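Local structure of TetR-family transcriptional regulator (Pectobacterium atrosepticum, 2HYT) at residues R92-L97 against Q180-L185; I108-A113 against A164-A169; K23-R28 against D36-Q41; T16-A21 against A61-Q66; V144-D149 against L192-R197. The protein probably acts as a DNA-binding transcription factor of the TetR family, recognising regulatory DNA through a helix-turn-helix domain at one end of an all-helical chain. One frame throughout, in Å; residues are numbered along the deposited sequence. Where two conformers were deposited one is given.

Contact 1: R92-L97 against Q180-L185; sequences RCRAYL and QGVAAL. With EDO (1,2-ethanediol), chain B.
Leu185 of helix 174-190 and Leu97 of helix 85-98 meet at the buried side of this contact. Leu185 reaches across with a single methyl: CD2 lies 3.9 Å from Cys93 CB and 4.0 Å from Leu97 CD1. With Leu185 CG anti to the backbone N (chi1 174°), the isobutyl group extends towards helix 85-98, so that CD2 touches both Cys93 and Leu97, one turn apart. Leu97 in turn lays CD1 against the opposing backbone, 3.9 Å from Gly181 C, at a glycine whose lack of a side chain probably eases the approach; Val182 CG2 lies beside the same methyl at 4.1 Å. Helix 150-170 covers Leu97 further with Ala164, and Leu156 of the second subunit packs on Leu185.

The other side is looser and partly exposed. Here Val182 CG1 meets the aliphatic part of Arg94, 3.5 Å from its CD, the two side chains crossing at about a right angle. The Arg94 chain bends at chi3, and its NH1 forms a salt bridge with Glu186, the residue after Leu185. Away from helix 174-190, extended Arg92 donates NE to O1 of a 1,2-ethanediol, probably from the crystallisation liquor, at 2.9 Å, edge-on and nearly straight (166°), while NH1 and NH2 bond Ser79 and Ser131.

The segment axes run nearly antiparallel, at 153° and 10.0 Å. Such apolar packing of a helix that also faces the partner subunit is characteristic of the helical C-terminal domain through which TetR-family regulators dimerise.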
# COMPACT_ATOMS: atom_id res chain seq x y z
N ARG A 92 -9.33 -12.00 -12.93
CA ARG A 92 -8.83 -12.06 -11.56
C ARG A 92 -8.51 -10.65 -11.04
O ARG A 92 -8.89 -10.26 -9.90
CB ARG A 92 -7.60 -12.92 -11.51
CG ARG A 92 -6.96 -12.99 -10.17
CD ARG A 92 -5.95 -14.10 -10.14
NE ARG A 92 -4.98 -13.90 -9.07
CZ ARG A 92 -4.10 -14.80 -8.69
NH1 ARG A 92 -4.06 -16.00 -9.26
NH2 ARG A 92 -3.25 -14.49 -7.70
N CYS A 93 -7.81 -9.87 -11.86
CA CYS A 93 -7.50 -8.50 -11.49
C CYS A 93 -8.78 -7.66 -11.28
O CYS A 93 -8.90 -6.94 -10.26
CB CYS A 93 -6.57 -7.82 -12.49
SG CYS A 93 -4.92 -8.51 -12.60
N ARG A 94 -9.73 -7.77 -12.20
CA ARG A 94 -11.00 -7.04 -12.03
C ARG A 94 -11.75 -7.49 -10.78
O ARG A 94 -12.36 -6.69 -10.08
CB ARG A 94 -11.88 -7.24 -13.24
CG ARG A 94 -11.39 -6.52 -14.47
CD ARG A 94 -12.47 -6.49 -15.57
NE ARG A 94 -12.93 -7.83 -15.95
CZ ARG A 94 -12.48 -8.53 -17.00
NH1 ARG A 94 -11.55 -8.06 -17.81
NH2 ARG A 94 -12.98 -9.74 -17.23
N ALA A 95 -11.72 -8.80 -10.52
CA ALA A 95 -12.43 -9.36 -9.36
C ALA A 95 -11.91 -8.81 -8.03
O ALA A 95 -12.68 -8.53 -7.10
CB ALA A 95 -12.34 -10.88 -9.40
N TYR A 96 -10.60 -8.55 -7.96
CA TYR A 96 -10.01 -7.92 -6.80
C TYR A 96 -10.64 -6.54 -6.53
O TYR A 96 -10.95 -6.18 -5.36
CB TYR A 96 -8.50 -7.81 -6.97
CG TYR A 96 -7.82 -7.37 -5.73
CD1 TYR A 96 -7.74 -6.00 -5.42
CD2 TYR A 96 -7.24 -8.28 -4.85
CE1 TYR A 96 -7.11 -5.59 -4.23
CE2 TYR A 96 -6.61 -7.86 -3.68
CZ TYR A 96 -6.56 -6.50 -3.39
OH TYR A 96 -5.95 -5.98 -2.26
N LEU A 97 -10.81 -5.76 -7.58
CA LEU A 97 -11.48 -4.47 -7.45
C LEU A 97 -12.96 -4.62 -7.12
O LEU A 97 -13.49 -3.86 -6.30
CB LEU A 97 -11.33 -3.66 -8.73
CG LEU A 97 -9.90 -3.32 -9.16
CD1 LEU A 97 -9.93 -2.30 -10.31
CD2 LEU A 97 -9.06 -2.78 -7.99
N GLN A 180 -14.75 3.03 -13.16
CA GLN A 180 -13.58 3.86 -13.51
C GLN A 180 -12.28 3.12 -13.26
O GLN A 180 -11.37 3.17 -14.09
CB GLN A 180 -13.59 5.16 -12.72
CG GLN A 180 -14.75 6.07 -13.11
CD GLN A 180 -14.88 7.25 -12.23
OE1 GLN A 180 -14.65 7.18 -11.01
NE2 GLN A 180 -15.27 8.40 -12.83
N GLY A 181 -12.20 2.46 -12.12
CA GLY A 181 -11.01 1.67 -11.80
C GLY A 181 -10.73 0.55 -12.78
O GLY A 181 -9.60 0.35 -13.24
N VAL A 182 -11.79 -0.17 -13.12
CA VAL A 182 -11.65 -1.27 -14.04
C VAL A 182 -11.24 -0.76 -15.41
O VAL A 182 -10.38 -1.35 -16.06
CB VAL A 182 -12.93 -2.09 -14.13
CG1 VAL A 182 -12.90 -2.99 -15.33
CG2 VAL A 182 -13.11 -2.94 -12.83
N ALA A 183 -11.83 0.35 -15.85
CA ALA A 183 -11.48 0.88 -17.18
C ALA A 183 -10.03 1.33 -17.20
O ALA A 183 -9.34 1.13 -18.18
CB ALA A 183 -12.40 2.03 -17.59
N ALA A 184 -9.57 1.99 -16.13
CA ALA A 184 -8.18 2.47 -16.09
C ALA A 184 -7.23 1.25 -16.02
O ALA A 184 -6.19 1.20 -16.68
CB ALA A 184 -7.99 3.38 -14.90
N LEU A 185 -7.60 0.28 -15.20
CA LEU A 185 -6.80 -0.94 -15.06
C LEU A 185 -6.53 -1.60 -16.42
O LEU A 185 -5.41 -2.06 -16.71
CB LEU A 185 -7.52 -1.91 -14.13
CG LEU A 185 -6.90 -3.29 -13.97
CD1 LEU A 185 -5.54 -3.23 -13.27
CD2 LEU A 185 -7.89 -4.18 -13.18
C1 EDO B . -5.22 -10.21 -7.35
O1 EDO B . -4.92 -11.63 -7.32
C2 EDO B . -4.32 -9.52 -6.32
O2 EDO B . -2.94 -9.51 -6.76

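Contact 2: I108-A113 against A164-A169; sequences IVLRDA and AAFWIA
The guanidinium of Arg111 and the ring of Phe166 both offer an edge to a carbonyl oxygen across the contact. Ala169 O sits in the guanidinium plane and takes two bonds, from Arg111 NE and from Arg111 NH2, each 2.9 Å long. Arg111 thus grips the one oxygen side-on, its two donors approaching from opposite faces of the carbonyl plane. At the Phe166 ring, Leu110 O lies near the ring plane, 3.7 Å from CD1, while Arg114 makes a cation-pi contact with the same ring.

Leu110 fills the middle. Its CB touches Ala169 CB at 3.6 Å, and its two methyls divide the work: CD2 packs on Phe166 CD1 at 3.7 Å, and CD1 leans on Ala165 O. CG stands anti to the carbonyl carbon (chi1 -60°), which directs both methyls onto helix 150-170. The segments cross at -76°. Helix 103-117 widens here into a pi-type turn, Ala113 N bonding Ile108 O, and Leu110 O receives a water that also donates to Phe166 O. A second water donates to Ile168 O and weakly accepts from Arg111 NH2.

A positive group whose plane contains the acceptor oxygen, close to the C-terminal end of helix 150-170, would probably be favoured by the helix dipole; Arg111 and the two waters together satisfy the carbonyls of Ala169, Leu110, Phe166 and Ile168 beside an apolar leucine contact.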
# COMPACT_ATOMS: atom_id res chain seq x y z
N ILE A 108 -14.49 -4.16 6.70
CA ILE A 108 -13.50 -4.75 7.62
C ILE A 108 -12.05 -4.59 7.12
O ILE A 108 -11.17 -4.20 7.88
CB ILE A 108 -13.79 -6.24 7.87
CG1 ILE A 108 -15.16 -6.40 8.54
CG2 ILE A 108 -12.64 -6.86 8.71
CD1 ILE A 108 -15.23 -5.73 9.91
N VAL A 109 -11.81 -4.88 5.84
CA VAL A 109 -10.46 -4.86 5.28
C VAL A 109 -10.10 -3.45 4.82
O VAL A 109 -9.08 -2.92 5.19
CB VAL A 109 -10.31 -5.87 4.13
CG1 VAL A 109 -8.93 -5.75 3.41
CG2 VAL A 109 -10.58 -7.29 4.59
N LEU A 110 -10.93 -2.83 3.98
CA LEU A 110 -10.51 -1.60 3.29
C LEU A 110 -10.75 -0.32 4.04
O LEU A 110 -10.24 0.74 3.64
CB LEU A 110 -11.14 -1.58 1.89
CG LEU A 110 -10.77 -2.73 0.95
CD1 LEU A 110 -11.66 -2.65 -0.29
CD2 LEU A 110 -9.29 -2.70 0.54
N ARG A 111 -11.52 -0.40 5.13
CA ARG A 111 -11.78 0.76 6.00
C ARG A 111 -11.18 0.49 7.41
O ARG A 111 -10.27 1.19 7.88
CB ARG A 111 -13.28 1.05 6.02
CG ARG A 111 -13.76 1.61 4.68
CD ARG A 111 -15.21 1.94 4.74
NE ARG A 111 -15.72 2.34 3.44
CZ ARG A 111 -17.01 2.47 3.15
NH1 ARG A 111 -17.94 2.27 4.08
NH2 ARG A 111 -17.37 2.80 1.92
N ASP A 112 -11.67 -0.55 8.07
CA ASP A 112 -11.30 -0.78 9.47
C ASP A 112 -9.84 -1.20 9.61
O ASP A 112 -9.10 -0.58 10.36
CB ASP A 112 -12.22 -1.83 10.10
CG ASP A 112 -13.66 -1.40 10.14
OD1 ASP A 112 -13.94 -0.23 10.44
OD2 ASP A 112 -14.52 -2.25 9.91
N ALA A 113 -9.44 -2.28 8.95
CA ALA A 113 -8.04 -2.73 9.04
C ALA A 113 -7.10 -1.65 8.51
O ALA A 113 -5.98 -1.51 9.01
CB ALA A 113 -7.80 -4.04 8.27
N ALA A 164 -6.07 0.86 -5.70
CA ALA A 164 -7.35 1.13 -6.37
C ALA A 164 -8.52 0.62 -5.53
O ALA A 164 -9.56 1.26 -5.47
CB ALA A 164 -7.34 0.57 -7.78
N ALA A 165 -8.37 -0.53 -4.87
CA ALA A 165 -9.43 -1.04 -3.96
C ALA A 165 -9.68 -0.09 -2.81
O ALA A 165 -10.84 0.21 -2.49
CB ALA A 165 -9.11 -2.43 -3.47
N PHE A 166 -8.63 0.44 -2.20
CA PHE A 166 -8.79 1.48 -1.16
C PHE A 166 -9.58 2.66 -1.68
O PHE A 166 -10.51 3.14 -0.99
CB PHE A 166 -7.44 1.99 -0.67
CG PHE A 166 -6.72 1.06 0.26
CD1 PHE A 166 -7.39 0.43 1.31
CD2 PHE A 166 -5.35 0.90 0.17
CE1 PHE A 166 -6.69 -0.40 2.19
CE2 PHE A 166 -4.66 0.06 1.05
CZ PHE A 166 -5.35 -0.56 2.07
N TRP A 167 -9.22 3.10 -2.87
CA TRP A 167 -9.81 4.27 -3.51
C TRP A 167 -11.29 3.98 -3.74
O TRP A 167 -12.17 4.78 -3.38
CB TRP A 167 -9.07 4.59 -4.80
CG TRP A 167 -9.63 5.72 -5.54
CD1 TRP A 167 -9.57 7.04 -5.19
CD2 TRP A 167 -10.40 5.66 -6.76
NE1 TRP A 167 -10.22 7.80 -6.12
CE2 TRP A 167 -10.74 6.98 -7.09
CE3 TRP A 167 -10.79 4.62 -7.60
CZ2 TRP A 167 -11.47 7.28 -8.21
CZ3 TRP A 167 -11.52 4.94 -8.73
CH2 TRP A 167 -11.89 6.24 -8.99
N ILE A 168 -11.60 2.81 -4.27
CA ILE A 168 -13.02 2.49 -4.52
C ILE A 168 -13.79 2.49 -3.20
O ILE A 168 -14.93 2.99 -3.15
CB ILE A 168 -13.15 1.13 -5.22
CG1 ILE A 168 -12.62 1.21 -6.64
CG2 ILE A 168 -14.58 0.63 -5.21
CD1 ILE A 168 -12.25 -0.13 -7.31
N ALA A 169 -13.18 1.98 -2.15
CA ALA A 169 -13.82 1.86 -0.84
C ALA A 169 -13.95 3.21 -0.10
O ALA A 169 -14.71 3.29 0.85
CB ALA A 169 -13.10 0.79 0.02
O HOH W 1 -10.61 2.87 2.07
O HOH W 2 -17.10 2.70 -1.41

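Contact 3: K23-R28 against D36-Q41; sequences KVFSER and DDLTAQ
Helix-to-helix packing within the DNA-binding domain joins Val24, Phe25 and Arg28, at the C-terminal end of helix 7-28, to Leu38 and Gln41 of helix 35-42. Helix 35-42 falls in the predicted helix-turn-helix motif, and in the three-helix arrangement of TetR-family proteins it would be the helix that precedes the recognition helix, here probably 48-53. The two segments cross at 105°, with no hydrogen bond between them.

Leu38 is the apolar centre. A chi1 of -175° carries its branched end over to helix 7-28. CD1 presses into the fork of Val24, 3.4 Å from CB and 3.5 Å from CG2, tighter than ordinary van der Waals contact. CD2 approaches the far end of the Phe25 ring, 4.1 Å from CZ, at an oblique inclination; Phe25 and Leu38 cross at about a right angle. Leu49 of helix 48-53 and Leu59 of helix 56-81 also lie against Leu38, so this leucine touches helices 7-28, 48-53 and 56-81, and Tyr30 meets the Phe25 ring edge-to-face.

Towards solvent the contact turns polar. Gln41 runs extended beyond CG, and its OE1 rests 3.4 Å from Val24 CG1. Arg28 and Gln41 come from opposite directions, and the bend of Arg28 at chi2 stacks the guanidinium on the amide, their planes inclined by 28°. The NH1 and NE2 ends are both donors and do not bond; instead, Gln41 OE1 stands 3.4 Å above the centre of the Arg28 guanidinium plane.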
# COMPACT_ATOMS: atom_id res chain seq x y z
N LYS A 23 -19.76 -12.15 12.06
CA LYS A 23 -21.21 -11.97 11.87
C LYS A 23 -21.67 -10.70 12.58
O LYS A 23 -22.40 -9.89 11.99
CB LYS A 23 -21.96 -13.16 12.41
CG LYS A 23 -23.45 -13.13 12.18
CD LYS A 23 -24.05 -14.51 12.53
CE LYS A 23 -25.45 -14.66 11.98
NZ LYS A 23 -25.44 -14.93 10.51
N VAL A 24 -21.22 -10.50 13.81
CA VAL A 24 -21.63 -9.30 14.59
C VAL A 24 -21.07 -8.02 13.99
O VAL A 24 -21.82 -7.04 13.83
CB VAL A 24 -21.30 -9.47 16.09
CG1 VAL A 24 -21.60 -8.19 16.88
CG2 VAL A 24 -22.10 -10.65 16.64
N PHE A 25 -19.81 -8.03 13.59
CA PHE A 25 -19.22 -6.84 13.01
C PHE A 25 -19.98 -6.48 11.71
O PHE A 25 -20.08 -5.29 11.34
CB PHE A 25 -17.72 -7.00 12.71
CG PHE A 25 -16.82 -7.05 13.93
CD1 PHE A 25 -17.10 -6.33 15.10
CD2 PHE A 25 -15.63 -7.77 13.87
CE1 PHE A 25 -16.23 -6.35 16.18
CE2 PHE A 25 -14.76 -7.80 14.95
CZ PHE A 25 -15.07 -7.10 16.12
N SER A 26 -20.49 -7.50 11.00
CA SER A 26 -21.25 -7.26 9.78
C SER A 26 -22.55 -6.58 10.07
O SER A 26 -22.94 -5.66 9.38
CB SER A 26 -21.53 -8.56 9.01
OG SER A 26 -22.32 -8.31 7.85
N GLU A 27 -23.25 -7.04 11.09
CA GLU A 27 -24.54 -6.47 11.44
C GLU A 27 -24.41 -5.09 12.05
O GLU A 27 -25.21 -4.19 11.76
CB GLU A 27 -25.28 -7.40 12.42
CG GLU A 27 -25.87 -8.64 11.75
N ARG A 28 -23.40 -4.90 12.90
CA ARG A 28 -23.32 -3.71 13.74
C ARG A 28 -22.23 -2.71 13.38
O ARG A 28 -22.31 -1.52 13.76
CB ARG A 28 -23.13 -4.15 15.20
CG ARG A 28 -24.26 -5.00 15.78
CD ARG A 28 -25.54 -4.15 15.86
NE ARG A 28 -26.48 -4.65 16.86
CZ ARG A 28 -26.53 -4.27 18.13
NH1 ARG A 28 -25.70 -3.34 18.60
NH2 ARG A 28 -27.42 -4.82 18.95
N ASP A 36 -17.06 -6.00 24.89
CA ASP A 36 -18.21 -6.30 25.74
C ASP A 36 -19.51 -6.37 24.94
O ASP A 36 -20.41 -7.17 25.29
CB ASP A 36 -18.36 -5.28 26.88
CG ASP A 36 -17.24 -5.39 27.93
OD1 ASP A 36 -16.41 -6.32 27.90
OD2 ASP A 36 -17.24 -4.52 28.83
N ASP A 37 -19.66 -5.52 23.91
CA ASP A 37 -20.87 -5.57 23.07
C ASP A 37 -20.95 -6.95 22.40
O ASP A 37 -22.03 -7.57 22.35
CB ASP A 37 -20.88 -4.50 21.98
CG ASP A 37 -21.07 -3.08 22.51
OD1 ASP A 37 -21.67 -2.89 23.60
OD2 ASP A 37 -20.59 -2.15 21.82
N LEU A 38 -19.82 -7.40 21.88
CA LEU A 38 -19.79 -8.66 21.13
C LEU A 38 -20.10 -9.80 22.07
O LEU A 38 -20.89 -10.70 21.74
CB LEU A 38 -18.41 -8.83 20.49
CG LEU A 38 -18.16 -10.00 19.58
CD1 LEU A 38 -19.29 -10.33 18.68
CD2 LEU A 38 -16.87 -9.63 18.81
N THR A 39 -19.51 -9.75 23.26
CA THR A 39 -19.78 -10.74 24.30
C THR A 39 -21.28 -10.82 24.63
O THR A 39 -21.88 -11.87 24.66
CB THR A 39 -18.94 -10.41 25.55
OG1 THR A 39 -17.54 -10.53 25.19
CG2 THR A 39 -19.33 -11.32 26.76
N ALA A 40 -21.89 -9.67 24.81
CA ALA A 40 -23.32 -9.63 25.10
C ALA A 40 -24.17 -10.15 23.93
O ALA A 40 -25.06 -10.97 24.14
CB ALA A 40 -23.74 -8.17 25.50
N GLN A 41 -23.90 -9.66 22.70
CA GLN A 41 -24.70 -9.95 21.53
C GLN A 41 -24.64 -11.41 21.15
O GLN A 41 -25.66 -11.99 20.71
CB GLN A 41 -24.31 -9.04 20.37
CG GLN A 41 -24.72 -7.60 20.69
CD GLN A 41 -24.26 -6.59 19.65
OE1 GLN A 41 -24.32 -6.85 18.44
NE2 GLN A 41 -23.86 -5.39 20.11

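Contact 4: T16-A21 against A61-Q66; sequences TLLATA and AAVVEQ
Ala62 is the first residue of segment 61-66 to meet helix 7-28. Ala62 CB lies 3.5 Å from CD1 of Leu18 in one of that leucine's two conformers, and Phe53 of helix 48-53 packs on both residues.

Val63 follows, and its CG2 does the touching. With chi1 at 165° this methyl faces Leu18 CD1 at 3.6 Å and, more loosely, Ala21 CB at 4.4 Å. Ile108 of helix 103-117 covers Val63 as well, so the valine touches both helix 7-28 of the DNA-binding domain and helix 103-117 of the C-terminal domain.

One turn after Ala62, Gln66 comes from the direction opposite to Leu18. Gln66 CD is modelled closer to Leu18 CD2 than carbons can sit, and both side chains have alternate conformers, so the detail of this approach is doubtful. Gln66 OE1 accepts a hydrogen bond from Arg22, just past segment 16-21.

The axes cross at close to a right angle, -89°. With no hydrogen bond between the two segments, the contact is chiefly apolar, formed by small and branched groups round one leucine; at its border Gln66 OE1 finds a partner in Arg22.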
# COMPACT_ATOMS: atom_id res chain seq x y z
N THR A 16 -14.82 -20.64 16.16
CA THR A 16 -16.22 -20.25 16.40
C THR A 16 -16.31 -18.78 16.80
O THR A 16 -17.18 -18.07 16.36
CB THR A 16 -16.95 -21.18 17.41
OG1 THR A 16 -16.63 -20.77 18.75
CG2 THR A 16 -16.56 -22.67 17.16
N LEU A 17 -15.37 -18.34 17.65
CA LEU A 17 -15.41 -16.94 18.10
C LEU A 17 -15.14 -15.98 16.95
O LEU A 17 -15.75 -14.95 16.83
CB LEU A 17 -14.43 -16.70 19.23
CG LEU A 17 -14.74 -17.43 20.51
CD1 LEU A 17 -13.49 -17.37 21.43
CD2 LEU A 17 -15.98 -16.86 21.18
N LEU A 18 -14.24 -16.39 16.07
CA LEU A 18 -13.88 -15.57 14.93
C LEU A 18 -15.06 -15.45 13.97
O LEU A 18 -15.37 -14.36 13.48
CB LEU A 18 -12.64 -16.16 14.23
CG LEU A 18 -11.84 -15.17 13.39
CD1 LEU A 18 -11.15 -14.22 14.37
CD2 LEU A 18 -10.80 -15.91 12.44
N ALA A 19 -15.77 -16.55 13.72
CA ALA A 19 -16.90 -16.56 12.82
C ALA A 19 -18.00 -15.67 13.40
O ALA A 19 -18.64 -14.88 12.68
CB ALA A 19 -17.41 -18.02 12.59
N THR A 20 -18.21 -15.81 14.72
CA THR A 20 -19.24 -14.97 15.37
C THR A 20 -18.88 -13.52 15.35
O THR A 20 -19.72 -12.67 15.06
CB THR A 20 -19.45 -15.43 16.81
OG1 THR A 20 -20.04 -16.72 16.75
CG2 THR A 20 -20.37 -14.44 17.61
N ALA A 21 -17.61 -13.21 15.60
CA ALA A 21 -17.17 -11.80 15.54
C ALA A 21 -17.45 -11.24 14.14
O ALA A 21 -17.94 -10.13 14.00
CB ALA A 21 -15.67 -11.65 15.89
N ALA A 61 -7.24 -8.41 13.57
CA ALA A 61 -6.17 -9.04 12.77
C ALA A 61 -6.51 -10.46 12.42
O ALA A 61 -6.31 -10.93 11.26
CB ALA A 61 -4.82 -8.93 13.48
N ALA A 62 -7.12 -11.17 13.37
CA ALA A 62 -7.44 -12.56 13.17
C ALA A 62 -8.56 -12.72 12.13
O ALA A 62 -8.56 -13.65 11.36
CB ALA A 62 -7.81 -13.24 14.50
N VAL A 63 -9.56 -11.84 12.20
CA VAL A 63 -10.64 -11.78 11.22
C VAL A 63 -10.08 -11.49 9.84
O VAL A 63 -10.44 -12.17 8.87
CB VAL A 63 -11.66 -10.72 11.62
CG1 VAL A 63 -12.58 -10.38 10.47
CG2 VAL A 63 -12.46 -11.19 12.91
N VAL A 64 -9.20 -10.48 9.76
CA VAL A 64 -8.57 -10.13 8.47
C VAL A 64 -7.79 -11.32 7.86
O VAL A 64 -7.94 -11.60 6.66
CB VAL A 64 -7.68 -8.89 8.62
CG1 VAL A 64 -6.75 -8.74 7.43
CG2 VAL A 64 -8.55 -7.63 8.83
N GLU A 65 -7.01 -12.03 8.67
CA GLU A 65 -6.30 -13.21 8.21
C GLU A 65 -7.25 -14.22 7.55
O GLU A 65 -6.93 -14.78 6.49
CB GLU A 65 -5.53 -13.85 9.36
CG GLU A 65 -4.85 -15.15 9.01
CD GLU A 65 -4.10 -15.76 10.17
OE1 GLU A 65 -4.60 -15.71 11.33
OE2 GLU A 65 -3.03 -16.35 9.92
N GLN A 66 -8.42 -14.47 8.16
CA GLN A 66 -9.39 -15.41 7.60
C GLN A 66 -9.96 -14.89 6.29
O GLN A 66 -10.06 -15.62 5.32
CB GLN A 66 -10.57 -15.62 8.52
CG GLN A 66 -10.43 -16.68 9.53
CD GLN A 66 -11.79 -17.06 10.08
OE1 GLN A 66 -12.73 -16.26 10.07
NE2 GLN A 66 -11.93 -18.30 10.50

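Contact 5: V144-D149 against L192-R197; sequences VVAEAD and LLVKPR
Val144 and Leu193 lie side by side and point the same way, Val144 CG1 3.8 Å from Leu193 CD2. A chi1 of 174° swings CG1 of Val144 over to Leu193. Arg197, at the C-terminus, crosses Val144 at about a right angle: NH2 comes within 3.9 Å of that same CG1, obliquely to the guanidinium plane, while NH1 makes a salt bridge to Asp84. Trp86 of helix 85-98 covers this cluster.

The backbones of the two loops form a single antiparallel beta bridge, a strand-like pairing in a chain with no regular strand. Val145 and Leu193 are its non-hydrogen-bonded pair, with CA atoms 4.6 Å apart. Val194 N donates to Val144 O at 3.0 Å, and Ala146 N to Leu192 O at 2.8 Å, both bonds nearly straight; Leu192 O is met nearly along the C=O axis, whereas Val194 N stands 32° out of the plane of the Val144 carbonyl. CA-H...O contacts from Leu193 to Val144 O and from Val145 to Leu192 O add to the pairing. A water also donates to Val144 O and accepts from Lys195 N.

Ala146 packs on Leu187 of the second subunit, and Leu192 on Leu188 of that subunit. At the next pair, Val194 CG2 leans over the backbone of Ala146, 3.5 Å from its N.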
# COMPACT_ATOMS: atom_id res chain seq x y z
N VAL A 144 2.57 -15.04 -23.74
CA VAL A 144 1.44 -14.12 -23.73
C VAL A 144 1.85 -12.74 -23.21
O VAL A 144 1.50 -11.71 -23.81
CB VAL A 144 0.24 -14.69 -22.89
CG1 VAL A 144 -0.91 -13.67 -22.73
CG2 VAL A 144 -0.27 -16.02 -23.54
N VAL A 145 2.58 -12.74 -22.09
CA VAL A 145 3.08 -11.53 -21.43
C VAL A 145 4.56 -11.35 -21.77
O VAL A 145 5.35 -12.31 -21.77
CB VAL A 145 2.82 -11.56 -19.91
CG1 VAL A 145 3.67 -10.47 -19.09
CG2 VAL A 145 1.33 -11.39 -19.65
N ALA A 146 4.92 -10.11 -22.09
CA ALA A 146 6.30 -9.79 -22.45
C ALA A 146 7.29 -10.09 -21.31
O ALA A 146 6.94 -10.08 -20.13
CB ALA A 146 6.41 -8.28 -22.86
N GLU A 147 8.55 -10.36 -21.69
CA GLU A 147 9.56 -10.74 -20.72
C GLU A 147 9.75 -9.65 -19.66
O GLU A 147 9.88 -8.46 -19.99
CB GLU A 147 10.87 -11.04 -21.43
CG GLU A 147 10.85 -12.38 -22.15
CD GLU A 147 11.39 -13.51 -21.30
OE1 GLU A 147 11.20 -13.49 -20.06
OE2 GLU A 147 12.02 -14.41 -21.88
N ALA A 148 9.77 -10.09 -18.40
CA ALA A 148 9.96 -9.25 -17.24
C ALA A 148 10.22 -10.16 -16.07
O ALA A 148 10.02 -11.38 -16.18
CB ALA A 148 8.75 -8.42 -16.99
N ASP A 149 10.75 -9.63 -14.98
CA ASP A 149 10.91 -10.43 -13.79
C ASP A 149 9.52 -10.65 -13.20
O ASP A 149 8.82 -9.69 -12.87
CB ASP A 149 11.80 -9.77 -12.74
CG ASP A 149 11.95 -10.62 -11.52
OD1 ASP A 149 12.57 -11.72 -11.62
OD2 ASP A 149 11.42 -10.24 -10.47
N LEU A 192 1.15 -5.17 -21.07
CA LEU A 192 1.86 -6.41 -20.75
C LEU A 192 1.90 -7.39 -21.90
O LEU A 192 2.78 -8.27 -21.91
CB LEU A 192 1.22 -7.07 -19.56
CG LEU A 192 1.16 -6.18 -18.32
CD1 LEU A 192 0.67 -7.04 -17.17
CD2 LEU A 192 2.47 -5.52 -18.03
N LEU A 193 0.96 -7.31 -22.85
CA LEU A 193 0.88 -8.29 -23.92
C LEU A 193 2.01 -8.16 -24.92
O LEU A 193 2.44 -7.05 -25.26
CB LEU A 193 -0.43 -8.15 -24.67
CG LEU A 193 -1.70 -8.57 -23.95
CD1 LEU A 193 -2.98 -8.10 -24.68
CD2 LEU A 193 -1.78 -10.11 -23.79
N VAL A 194 2.53 -9.31 -25.36
CA VAL A 194 3.48 -9.36 -26.46
C VAL A 194 2.79 -8.88 -27.74
O VAL A 194 3.32 -8.02 -28.45
CB VAL A 194 4.03 -10.79 -26.66
CG1 VAL A 194 4.82 -10.90 -27.94
CG2 VAL A 194 4.91 -11.18 -25.46
N LYS A 195 1.60 -9.42 -27.99
CA LYS A 195 0.81 -9.19 -29.20
C LYS A 195 -0.55 -8.61 -28.79
O LYS A 195 -1.32 -9.26 -28.07
CB LYS A 195 0.60 -10.51 -29.94
CG LYS A 195 -0.30 -10.39 -31.19
N PRO A 196 -0.85 -7.38 -29.22
CA PRO A 196 -2.16 -6.81 -28.86
C PRO A 196 -3.33 -7.63 -29.37
O PRO A 196 -3.23 -8.29 -30.41
CB PRO A 196 -2.16 -5.44 -29.55
CG PRO A 196 -0.69 -5.11 -29.76
CD PRO A 196 -0.05 -6.45 -30.04
N ARG A 197 -4.44 -7.58 -28.64
CA ARG A 197 -5.66 -8.27 -29.01
C ARG A 197 -6.75 -7.28 -29.45
O ARG A 197 -7.75 -7.67 -30.08
CB ARG A 197 -6.14 -9.10 -27.82
CG ARG A 197 -5.11 -10.09 -27.37
CD ARG A 197 -5.69 -11.12 -26.43
NE ARG A 197 -4.71 -12.14 -26.08
CZ ARG A 197 -4.98 -13.21 -25.34
NH1 ARG A 197 -6.21 -13.40 -24.86
NH2 ARG A 197 -4.02 -14.09 -25.09
OXT ARG A 197 -6.66 -6.07 -29.20
O HOH W 3 0.50 -11.86 -26.35

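Overall arrangement
Contacts 3 and 4 share helix 7-28 in the N-terminal DNA-binding domain, their centres 12 Å apart, and touch through Leu38 and Ala21. Along the chain contact 3 is nested within contact 4, and both close before contacts 1, 2 and 5 open in the C-terminal part; there contact 2 is nested inside contact 1, and contact 5 crosses both. Contact 2 lies nearest the chain's middle, its Ala113 and Ile108 meeting Val64 and Val63 of contact 4. Contact 5 lies at the far end, its centre about 48 Å from that of contact 3. Contacts 1, 2 and 5 touch the second subunit, whereas no other chain touches the segments of contacts 3 and 4, consistent with dimerisation through the C-terminal part.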